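Putative carboxynorspermidine decarboxylase protein (Sinorhizobium meliloti, PDB 3MT1) probably catalyses the pyridoxal 5'-phosphate-dependent decarboxylation of carboxynorspermidine and carboxyspermidine, yielding norspermidine and spermidine. Local coordinates at residues L177-I180 with E181-F184; C165-D169 with F170-D174; P147-E150 with R151-R155; S213-L216 with R217-S220. All blocks are in the same frame, centred on the assembly; numbering follows the deposited sequence.

How the contacts relate
All four contacts are local, on helices and loops around the eight-stranded parallel barrel; contacts 1 and 4 each bury three touching residues, contacts 2 and 3 two, with four exposed in contact 3. Contacts 1 and 2 share helix 170-190: contact 2 caps its start with polar side chains, while contact 1, mid-helix, rests on backbone bonds. Contact 4 lies on helix 209-223, and Arg215 ties it to both by salt bridges, to Glu181 of contact 1 and Asp174 of contact 2. Contact 3, the farthest from the chain centre (about 31 Å from centre to centre), closes helix 146-150 with turns; it touches none of the others, its nearest atoms lying about 6 Å from contact 1.

Contact 1 (L177-I180 with E181-F184); sequences LGEI and EERF
Leu177 O accepts the backbone N-H of Glu181 at 3.3 Å, and the same i to i+4 pattern of the helix recurs from Glu179 O to Arg183 N and from Ile180 O to Phe184 N, the latter at 3.0 Å. The bond from Glu182 N to Gly178 O is weak.

Aliphatic carbons lie against these carbonyls. Glu182 has its CG beside the backbone N (chi1 -43°), which brings CG to 3.1 Å from Gly178 O. On the preceding residue, Glu181 CG approaches Leu177 O at 3.5 Å. Within 181-184, Arg183 CB lies over the centre of one face of the neighbouring Phe184 ring.

The charged ends are looser. The carboxylates of Glu179 and Glu182 are turned 52° apart, with Glu179 OE2 5.4 Å from Glu182 OE1, while Arg183 NH1 stands 5.0 Å from Glu179 OE2. Glu181 reaches the neighbouring helix 209-223 instead, where Arg215, Arg222 and Tyr223 take its two oxygens. On the buried side, Leu177 packs on Phe219 and Ile180 on Ile161. The exposed acids are thus at most loosely balanced by Arg183, whereas the charge of Glu181 is probably stabilised by two arginines.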
loop_
_atom_site.group_PDB
_atom_site.type_symbol
_atom_site.label_atom_id
_atom_site.label_comp_id
_atom_site.label_asym_id
_atom_site.label_seq_id
_atom_site.Cartn_x
_atom_site.Cartn_y
_atom_site.Cartn_z
ATOM N N LEU B 177 -0.227 -28.722 -16.541
ATOM C CA LEU B 177 -1.064 -29.762 -16.022
ATOM C C LEU B 177 -0.422 -31.137 -16.299
ATOM O O LEU B 177 -0.573 -32.089 -15.517
ATOM C CB LEU B 177 -2.445 -29.652 -16.661
ATOM C CG LEU B 177 -3.507 -30.548 -16.055
ATOM C CD1 LEU B 177 -3.660 -30.295 -14.543
ATOM C CD2 LEU B 177 -4.814 -30.373 -16.804
ATOM N N GLY B 178 0.308 -31.222 -17.407
ATOM C CA GLY B 178 0.982 -32.451 -17.785
ATOM C C GLY B 178 2.087 -32.801 -16.814
ATOM O O GLY B 178 2.174 -33.941 -16.373
ATOM N N GLU B 179 2.922 -31.819 -16.472
ATOM C CA GLU B 179 4.024 -32.032 -15.516
ATOM C C GLU B 179 3.525 -32.286 -14.092
ATOM O O GLU B 179 4.237 -32.884 -13.271
ATOM C CB GLU B 179 5.077 -30.899 -15.564
ATOM C CG GLU B 179 6.352 -31.309 -16.372
ATOM C CD GLU B 179 7.412 -30.200 -16.514
ATOM O OE1 GLU B 179 7.054 -28.992 -16.510
ATOM O OE2 GLU B 179 8.607 -30.552 -16.641
ATOM N N ILE B 180 2.297 -31.848 -13.821
ATOM C CA ILE B 180 1.615 -32.135 -12.555
ATOM C C ILE B 180 1.276 -33.642 -12.379
ATOM O O ILE B 180 1.491 -34.220 -11.305
ATOM C CB ILE B 180 0.370 -31.248 -12.414
ATOM C CG1 ILE B 180 0.800 -29.819 -12.077
ATOM C CG2 ILE B 180 -0.617 -31.817 -11.375
ATOM C CD1 ILE B 180 -0.338 -28.782 -12.100
ATOM N N GLU B 181 0.772 -34.267 -13.441
ATOM C CA GLU B 181 0.468 -35.706 -13.437
ATOM C C GLU B 181 1.711 -36.562 -13.186
ATOM O O GLU B 181 1.680 -37.499 -12.404
ATOM C CB GLU B 181 -0.227 -36.116 -14.751
ATOM C CG GLU B 181 -1.599 -35.418 -14.962
ATOM C CD GLU B 181 -2.357 -35.888 -16.208
ATOM O OE1 GLU B 181 -2.681 -35.020 -17.054
ATOM O OE2 GLU B 181 -2.643 -37.114 -16.328
ATOM N N GLU B 182 2.809 -36.200 -13.832
ATOM C CA GLU B 182 4.055 -36.946 -13.756
ATOM C C GLU B 182 4.703 -36.884 -12.375
ATOM O O GLU B 182 5.307 -37.858 -11.933
ATOM C CB GLU B 182 5.016 -36.436 -14.822
ATOM C CG GLU B 182 4.325 -36.210 -16.162
ATOM C CD GLU B 182 5.285 -36.184 -17.341
ATOM O OE1 GLU B 182 6.026 -35.182 -17.504
ATOM O OE2 GLU B 182 5.276 -37.165 -18.116
ATOM N N ARG B 183 4.578 -35.746 -11.697
ATOM C CA ARG B 183 5.126 -35.613 -10.345
ATOM C C ARG B 183 4.213 -36.168 -9.248
ATOM O O ARG B 183 4.705 -36.690 -8.246
ATOM C CB ARG B 183 5.553 -34.161 -10.035
ATOM C CG ARG B 183 7.060 -33.879 -10.245
ATOM C CD ARG B 183 7.353 -32.390 -10.146
ATOM N NE ARG B 183 8.751 -32.087 -9.832
ATOM C CZ ARG B 183 9.747 -32.037 -10.726
ATOM N NH1 ARG B 183 9.525 -32.273 -12.019
ATOM N NH2 ARG B 183 10.984 -31.750 -10.325
ATOM N N PHE B 184 2.898 -36.075 -9.428
ATOM C CA PHE B 184 1.993 -36.394 -8.328
ATOM C C PHE B 184 0.801 -37.253 -8.732
ATOM O O PHE B 184 -0.010 -37.614 -7.879
ATOM C CB PHE B 184 1.482 -35.113 -7.626
ATOM C CG PHE B 184 2.568 -34.151 -7.202
ATOM C CD1 PHE B 184 2.599 -32.861 -7.712
ATOM C CD2 PHE B 184 3.561 -34.534 -6.298
ATOM C CE1 PHE B 184 3.597 -31.965 -7.333
ATOM C CE2 PHE B 184 4.578 -33.645 -5.916
ATOM C CZ PHE B 184 4.592 -32.362 -6.434
#

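Contact 2 (C165-D169 with F170-D174); sequences CENKD and FGLFD
Asp169 is the N-cap of helix 170-190, and its OD2 accepts the backbone N-H of Leu172 at 3.2 Å through the anti lone pair, with an N-H...O angle of 142°. Its backbone carbonyl works alongside: Asp169 O takes the N-H of Phe173 at 3.2 Å, almost straight, and receives a second, weak bond from Leu172 N. Carboxylate and carbonyl of one residue thus take up the amides of Leu172 and Phe173.

A further polar bond shapes the approach. With CG swung away from the backbone N (chi1 -161°), Asn167 turns OD1 onto Asp169 N at 3.2 Å, making an Asx turn just ahead of the cap. The other end of the amide, ND2, is bonded to Asn164 OD1, so both ends of the group are held and its rotation is fixed. Were an alanine here, Asp169 N would probably lose its side-chain acceptor and Asn164 its amide partner, leaving the approach to the cap less firmly set.

Van der Waals contact completes the joint. Leu172 CD2 rests against the Asn167 amide, 3.4 Å from OD1, and Phe173 CB comes to 3.8 Å from Asn167 ND2. Beyond the segments, Phe173 meets Phe212 edge-to-face and Phe170 packs on Pro208.

An Asx turn leading into an N-capped helix here shapes the loop after strand 158-160, at the C-terminal mouth of the barrel. Active sites lie at this end in such folds, consistent with the Lys168 side chain being about 8 Å from that of Glu233, a predicted substrate-binding residue.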
loop_
_atom_site.group_PDB
_atom_site.type_symbol
_atom_site.label_atom_id
_atom_site.label_comp_id
_atom_site.label_asym_id
_atom_site.label_seq_id
_atom_site.Cartn_x
_atom_site.Cartn_y
_atom_site.Cartn_z
ATOM N N CYS B 165 0.461 -18.230 -13.606
ATOM C CA CYS B 165 0.540 -16.869 -13.157
ATOM C C CYS B 165 -0.222 -15.855 -13.998
ATOM O O CYS B 165 -1.243 -15.351 -13.581
ATOM C CB CYS B 165 1.987 -16.466 -12.960
ATOM S SG CYS B 165 2.077 -14.972 -11.953
ATOM N N GLU B 166 0.260 -15.524 -15.176
ATOM C CA GLU B 166 -0.513 -14.609 -15.996
ATOM C C GLU B 166 -0.970 -15.417 -17.187
ATOM O O GLU B 166 -1.197 -14.866 -18.257
ATOM C CB GLU B 166 0.351 -13.424 -16.451
ATOM C CG GLU B 166 1.500 -13.778 -17.480
ATOM C CD GLU B 166 2.810 -12.981 -17.251
ATOM O OE1 GLU B 166 3.679 -12.947 -18.166
ATOM O OE2 GLU B 166 2.969 -12.406 -16.155
ATOM N N ASN B 167 -1.111 -16.725 -16.983
ATOM C CA ASN B 167 -1.182 -17.689 -18.058
ATOM C C ASN B 167 -2.364 -17.521 -18.995
ATOM O O ASN B 167 -3.489 -17.939 -18.706
ATOM C CB ASN B 167 -1.102 -19.105 -17.512
ATOM C CG ASN B 167 -0.727 -20.102 -18.563
ATOM O OD1 ASN B 167 -0.725 -19.805 -19.763
ATOM N ND2 ASN B 167 -0.392 -21.300 -18.123
ATOM N N LYS B 168 -2.053 -16.936 -20.141
ATOM C CA LYS B 168 -3.008 -16.438 -21.103
ATOM C C LYS B 168 -3.066 -17.388 -22.300
ATOM O O LYS B 168 -3.811 -17.154 -23.255
ATOM C CB LYS B 168 -2.540 -15.034 -21.522
ATOM C CG LYS B 168 -3.529 -14.130 -22.283
ATOM C CD LYS B 168 -3.049 -12.666 -22.286
ATOM C CE LYS B 168 -3.396 -11.998 -20.955
ATOM N NZ LYS B 168 -3.126 -10.524 -20.966
ATOM N N ASP B 169 -2.293 -18.475 -22.232
ATOM C CA ASP B 169 -2.180 -19.425 -23.345
ATOM C C ASP B 169 -2.554 -20.844 -22.928
ATOM O O ASP B 169 -2.004 -21.391 -21.957
ATOM C CB ASP B 169 -0.764 -19.407 -23.891
ATOM C CG ASP B 169 -0.630 -20.169 -25.175
ATOM O OD1 ASP B 169 -0.880 -19.569 -26.243
ATOM O OD2 ASP B 169 -0.248 -21.358 -25.113
ATOM N N PHE B 170 -3.502 -21.437 -23.651
ATOM C CA PHE B 170 -4.013 -22.736 -23.253
ATOM C C PHE B 170 -2.948 -23.807 -23.371
ATOM O O PHE B 170 -2.817 -24.663 -22.480
ATOM C CB PHE B 170 -5.203 -23.137 -24.094
ATOM C CG PHE B 170 -5.572 -24.579 -23.944
ATOM C CD1 PHE B 170 -6.083 -25.056 -22.728
ATOM C CD2 PHE B 170 -5.402 -25.459 -25.004
ATOM C CE1 PHE B 170 -6.409 -26.386 -22.568
ATOM C CE2 PHE B 170 -5.746 -26.812 -24.870
ATOM C CZ PHE B 170 -6.251 -27.275 -23.646
ATOM N N GLY B 171 -2.198 -23.754 -24.478
ATOM C CA GLY B 171 -1.098 -24.668 -24.721
ATOM C C GLY B 171 -0.163 -24.774 -23.524
ATOM O O GLY B 171 0.236 -25.898 -23.150
ATOM N N LEU B 172 0.177 -23.619 -22.917
ATOM C CA LEU B 172 1.104 -23.581 -21.782
ATOM C C LEU B 172 0.499 -24.180 -20.542
ATOM O O LEU B 172 1.167 -24.958 -19.854
ATOM C CB LEU B 172 1.607 -22.166 -21.478
ATOM C CG LEU B 172 2.365 -22.036 -20.142
ATOM C CD1 LEU B 172 3.706 -22.770 -20.149
ATOM C CD2 LEU B 172 2.558 -20.572 -19.757
ATOM N N PHE B 173 -0.750 -23.806 -20.247
ATOM C CA PHE B 173 -1.510 -24.469 -19.180
ATOM C C PHE B 173 -1.541 -25.986 -19.415
ATOM O O PHE B 173 -1.294 -26.784 -18.494
ATOM C CB PHE B 173 -2.947 -23.931 -19.054
ATOM C CG PHE B 173 -3.822 -24.784 -18.178
ATOM C CD1 PHE B 173 -3.661 -24.784 -16.795
ATOM C CD2 PHE B 173 -4.774 -25.640 -18.732
ATOM C CE1 PHE B 173 -4.444 -25.595 -15.984
ATOM C CE2 PHE B 173 -5.574 -26.465 -17.914
ATOM C CZ PHE B 173 -5.402 -26.437 -16.545
ATOM N N ASP B 174 -1.821 -26.390 -20.653
ATOM C CA ASP B 174 -1.870 -27.821 -20.942
ATOM C C ASP B 174 -0.598 -28.575 -20.540
ATOM O O ASP B 174 -0.687 -29.664 -19.944
ATOM C CB ASP B 174 -2.193 -28.132 -22.397
ATOM C CG ASP B 174 -2.211 -29.628 -22.652
ATOM O OD1 ASP B 174 -2.856 -30.346 -21.829
ATOM O OD2 ASP B 174 -1.546 -30.080 -23.627
#

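Contact 3 (P147-E150 with R151-R155); sequences PKVE and RVMDR
Met153, present as selenomethionine, folds back on Glu150 across a type I beta turn that leads the chain out of helix 146-150. The bond closing this turn, from Met153 N to Glu150 O, is weak at 3.4 Å. Following the side chain outward, CB lies 3.6 Å from Glu150 O. The next atom, CG, held beside the backbone N, sits 3.5 Å from the same Glu150 O. Bends at both following torsions (chi2 -76°, chi3 -80°) curl the chain; SE meets Val149 CG1 at 4.2 Å, a purely apolar touch, and the methyl CE ends the chain past it. Beyond these segments the side chain lies on Leu187 and Arg190 of helix 170-190; Arg190 also pairs with Glu150 OE1 in a salt bridge, so one arginine serves both sides of the turn.

Within the turn, Arg151 N still makes weak bonds back to Pro147 O and Lys148 O. The firmer backbone bond runs from Val152 N to Val149 O, at 2.7 Å, and the chain then enters a second type I turn from Val152 to Arg155, on the way to barrel strand 158-160. Val152 faces the other neighbour, packing on Ile101 and Leu104 of helix 101-107. Its CG1 occupies the crowded position between backbone N and carbonyl carbon (chi1 87°), which leaves that methyl 3.1 Å from Val149 O.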
loop_
_atom_site.group_PDB
_atom_site.type_symbol
_atom_site.label_atom_id
_atom_site.label_comp_id
_atom_site.label_asym_id
_atom_site.label_seq_id
_atom_site.Cartn_x
_atom_site.Cartn_y
_atom_site.Cartn_z
ATOM N N PRO B 147 7.429 -39.218 -0.820
ATOM C CA PRO B 147 7.532 -40.082 0.364
ATOM C C PRO B 147 7.071 -39.462 1.692
ATOM O O PRO B 147 6.384 -40.136 2.464
ATOM C CB PRO B 147 9.027 -40.408 0.422
ATOM C CG PRO B 147 9.445 -40.420 -1.003
ATOM C CD PRO B 147 8.636 -39.337 -1.670
ATOM N N LYS B 148 7.460 -38.212 1.961
ATOM C CA LYS B 148 7.030 -37.516 3.183
ATOM C C LYS B 148 5.538 -37.254 3.144
ATOM O O LYS B 148 4.858 -37.353 4.162
ATOM C CB LYS B 148 7.768 -36.185 3.387
ATOM C CG LYS B 148 9.131 -36.298 4.036
ATOM C CD LYS B 148 10.252 -36.023 3.038
ATOM C CE LYS B 148 10.684 -34.556 3.036
ATOM N NZ LYS B 148 11.603 -34.267 4.173
ATOM N N VAL B 149 5.036 -36.911 1.965
ATOM C CA VAL B 149 3.602 -36.722 1.781
ATOM C C VAL B 149 2.884 -38.012 2.218
ATOM O O VAL B 149 2.043 -38.007 3.127
ATOM C CB VAL B 149 3.259 -36.368 0.305
ATOM C CG1 VAL B 149 1.752 -36.361 0.074
ATOM C CG2 VAL B 149 3.890 -35.046 -0.105
ATOM N N GLU B 150 3.277 -39.118 1.586
ATOM C CA GLU B 150 2.669 -40.415 1.783
ATOM C C GLU B 150 2.458 -40.821 3.238
ATOM O O GLU B 150 1.463 -41.485 3.565
ATOM C CB GLU B 150 3.496 -41.471 1.074
ATOM C CG GLU B 150 3.014 -41.803 -0.321
ATOM C CD GLU B 150 2.959 -43.300 -0.553
ATOM O OE1 GLU B 150 1.986 -43.948 -0.085
ATOM O OE2 GLU B 150 3.894 -43.822 -1.200
ATOM N N ARG B 151 3.387 -40.426 4.108
ATOM C CA ARG B 151 3.287 -40.762 5.529
ATOM C C ARG B 151 2.082 -40.076 6.198
ATOM O O ARG B 151 1.676 -40.423 7.313
ATOM C CB ARG B 151 4.592 -40.446 6.269
ATOM C CG ARG B 151 4.878 -41.456 7.373
ATOM C CD ARG B 151 5.977 -41.007 8.293
ATOM N NE ARG B 151 5.536 -40.994 9.690
ATOM C CZ ARG B 151 5.225 -39.883 10.364
ATOM N NH1 ARG B 151 4.833 -39.956 11.631
ATOM N NH2 ARG B 151 5.310 -38.694 9.777
ATOM N N VAL B 152 1.492 -39.124 5.492
ATOM C CA VAL B 152 0.459 -38.316 6.093
ATOM C C VAL B 152 -0.880 -38.330 5.303
ATOM O O VAL B 152 -1.790 -37.548 5.567
ATOM C CB VAL B 152 1.041 -36.934 6.410
ATOM C CG1 VAL B 152 0.934 -36.002 5.209
ATOM C CG2 VAL B 152 0.391 -36.360 7.641
HETATM N N MSE B 153 -1.000 -39.296 4.394
HETATM C CA MSE B 153 -2.176 -39.478 3.537
HETATM C C MSE B 153 -3.463 -39.886 4.262
HETATM O O MSE B 153 -4.545 -39.685 3.749
HETATM C CB MSE B 153 -1.856 -40.496 2.444
HETATM C CG MSE B 153 -0.887 -39.982 1.404
HETATM SE SE MSE B 153 -1.714 -38.740 0.126
HETATM C CE MSE B 153 -2.555 -40.028 -1.028
ATOM N N ASP B 154 -3.344 -40.457 5.454
ATOM C CA ASP B 154 -4.525 -40.831 6.231
ATOM C C ASP B 154 -5.188 -39.620 6.904
ATOM O O ASP B 154 -6.167 -39.762 7.635
ATOM C CB ASP B 154 -4.161 -41.916 7.283
ATOM N N ARG B 155 -4.650 -38.428 6.662
ATOM C CA ARG B 155 -5.120 -37.235 7.355
ATOM C C ARG B 155 -5.609 -36.165 6.386
ATOM O O ARG B 155 -6.227 -35.185 6.799
ATOM C CB ARG B 155 -4.015 -36.662 8.246
ATOM C CG ARG B 155 -3.185 -37.707 8.968
ATOM C CD ARG B 155 -2.220 -37.068 9.929
ATOM N NE ARG B 155 -2.875 -36.689 11.174
ATOM C CZ ARG B 155 -2.285 -36.037 12.175
ATOM N NH1 ARG B 155 -1.007 -35.665 12.093
ATOM N NH2 ARG B 155 -2.984 -35.743 13.269
#

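Contact 4 (S213-L216 with R217-S220); sequences SARL and RAFS
Ser213 O accepts the N-H of Arg217 at 2.9 Å, the first of four i to i+4 bonds in helix 209-223, which links strands 193-195 and 226-229 in a beta-alpha-beta unit of the barrel. Ala214 O takes Ala218 N, Arg215 O takes Phe219 N at 3.3 Å, and Leu216 O receives Ser220 N at 3.0 Å. Every carbonyl from Ser213 to Leu216 therefore has an amide partner one turn on.

Side-chain donors are satisfied mainly beyond the segments. The two serines use backbone carbonyls: Ser213 OG bonds to Val209 O, one turn back, and Ser220 OG to Val225 O, after the helix. Arg215 divides its guanidinium between two acids of helix 170-190, NE to Asp174 and NH2 to Glu181, which fixes the orientation of the group and probably balances its charge. Its CG stands opposite the backbone N (chi1 178°), and the bend at chi2 brings NH1 back over its own helix, 4.0 Å from Phe219 CB. The two side chains run at a slant to each other, guanidinium and ring planes 48° apart, and the contact is with CB, not the ring.

Side-chain carbons also lie against these carbonyls. Arg217 CB lies 3.5 Å from Ala214 O, and Ala218 CB 3.7 Å from that oxygen. On the inner side, Leu216 lies between helix 11-28 and the barrel, touching Val24 and Leu229, while Phe219 packs on Ile227. At the far end of the segment, Ser220 CB comes to 3.5 Å from Leu216 O.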
loop_
_atom_site.group_PDB
_atom_site.type_symbol
_atom_site.label_atom_id
_atom_site.label_comp_id
_atom_site.label_asym_id
_atom_site.label_seq_id
_atom_site.Cartn_x
_atom_site.Cartn_y
_atom_site.Cartn_z
ATOM N N SER B 213 -12.105 -26.694 -21.071
ATOM C CA SER B 213 -13.130 -27.487 -20.376
ATOM C C SER B 213 -12.949 -28.980 -20.582
ATOM O O SER B 213 -13.106 -29.767 -19.648
ATOM C CB SER B 213 -14.527 -27.124 -20.874
ATOM O OG SER B 213 -14.898 -25.827 -20.430
ATOM N N ALA B 214 -12.622 -29.357 -21.816
ATOM C CA ALA B 214 -12.447 -30.759 -22.193
ATOM C C ALA B 214 -11.199 -31.333 -21.534
ATOM O O ALA B 214 -11.160 -32.495 -21.147
ATOM C CB ALA B 214 -12.350 -30.876 -23.688
ATOM N N ARG B 215 -10.176 -30.505 -21.402
ATOM C CA ARG B 215 -8.952 -30.921 -20.748
ATOM C C ARG B 215 -9.184 -31.069 -19.229
ATOM O O ARG B 215 -8.592 -31.951 -18.593
ATOM C CB ARG B 215 -7.818 -29.929 -21.064
ATOM C CG ARG B 215 -6.504 -30.246 -20.391
ATOM C CD ARG B 215 -5.872 -31.532 -20.953
ATOM N NE ARG B 215 -4.619 -31.908 -20.274
ATOM C CZ ARG B 215 -4.539 -32.811 -19.293
ATOM N NH1 ARG B 215 -5.627 -33.428 -18.852
ATOM N NH2 ARG B 215 -3.370 -33.099 -18.748
ATOM N N LEU B 216 -10.039 -30.202 -18.671
ATOM C CA LEU B 216 -10.450 -30.279 -17.281
ATOM C C LEU B 216 -11.218 -31.582 -17.031
ATOM O O LEU B 216 -10.921 -32.313 -16.077
ATOM C CB LEU B 216 -11.265 -29.034 -16.872
ATOM C CG LEU B 216 -10.534 -27.664 -16.760
ATOM C CD1 LEU B 216 -11.434 -26.510 -16.381
ATOM C CD2 LEU B 216 -9.386 -27.717 -15.802
ATOM N N ARG B 217 -12.174 -31.888 -17.914
ATOM C CA ARG B 217 -12.933 -33.130 -17.824
ATOM C C ARG B 217 -12.029 -34.359 -17.720
ATOM O O ARG B 217 -12.236 -35.226 -16.866
ATOM C CB ARG B 217 -13.877 -33.284 -19.019
ATOM C CG ARG B 217 -15.276 -32.708 -18.809
ATOM C CD ARG B 217 -16.397 -33.711 -19.135
ATOM N NE ARG B 217 -17.710 -33.105 -18.914
ATOM C CZ ARG B 217 -18.351 -33.070 -17.744
ATOM N NH1 ARG B 217 -17.822 -33.618 -16.660
ATOM N NH2 ARG B 217 -19.532 -32.475 -17.645
ATOM N N ALA B 218 -11.027 -34.418 -18.593
ATOM C CA ALA B 218 -10.168 -35.598 -18.715
ATOM C C ALA B 218 -9.279 -35.811 -17.474
ATOM O O ALA B 218 -9.027 -36.943 -17.047
ATOM C CB ALA B 218 -9.342 -35.515 -19.977
ATOM N N PHE B 219 -8.810 -34.722 -16.892
ATOM C CA PHE B 219 -8.050 -34.821 -15.670
ATOM C C PHE B 219 -8.958 -35.329 -14.555
ATOM O O PHE B 219 -8.583 -36.218 -13.806
ATOM C CB PHE B 219 -7.475 -33.468 -15.290
ATOM C CG PHE B 219 -6.635 -33.504 -14.064
ATOM C CD1 PHE B 219 -7.217 -33.381 -12.806
ATOM C CD2 PHE B 219 -5.252 -33.657 -14.162
ATOM C CE1 PHE B 219 -6.433 -33.420 -11.664
ATOM C CE2 PHE B 219 -4.456 -33.704 -13.030
ATOM C CZ PHE B 219 -5.043 -33.585 -11.774
ATOM N N SER B 220 -10.152 -34.758 -14.453
ATOM C CA SER B 220 -11.092 -35.129 -13.418
ATOM C C SER B 220 -11.588 -36.558 -13.618
ATOM O O SER B 220 -11.851 -37.260 -12.644
ATOM C CB SER B 220 -12.261 -34.147 -13.402
ATOM O OG SER B 220 -13.368 -34.690 -12.699
#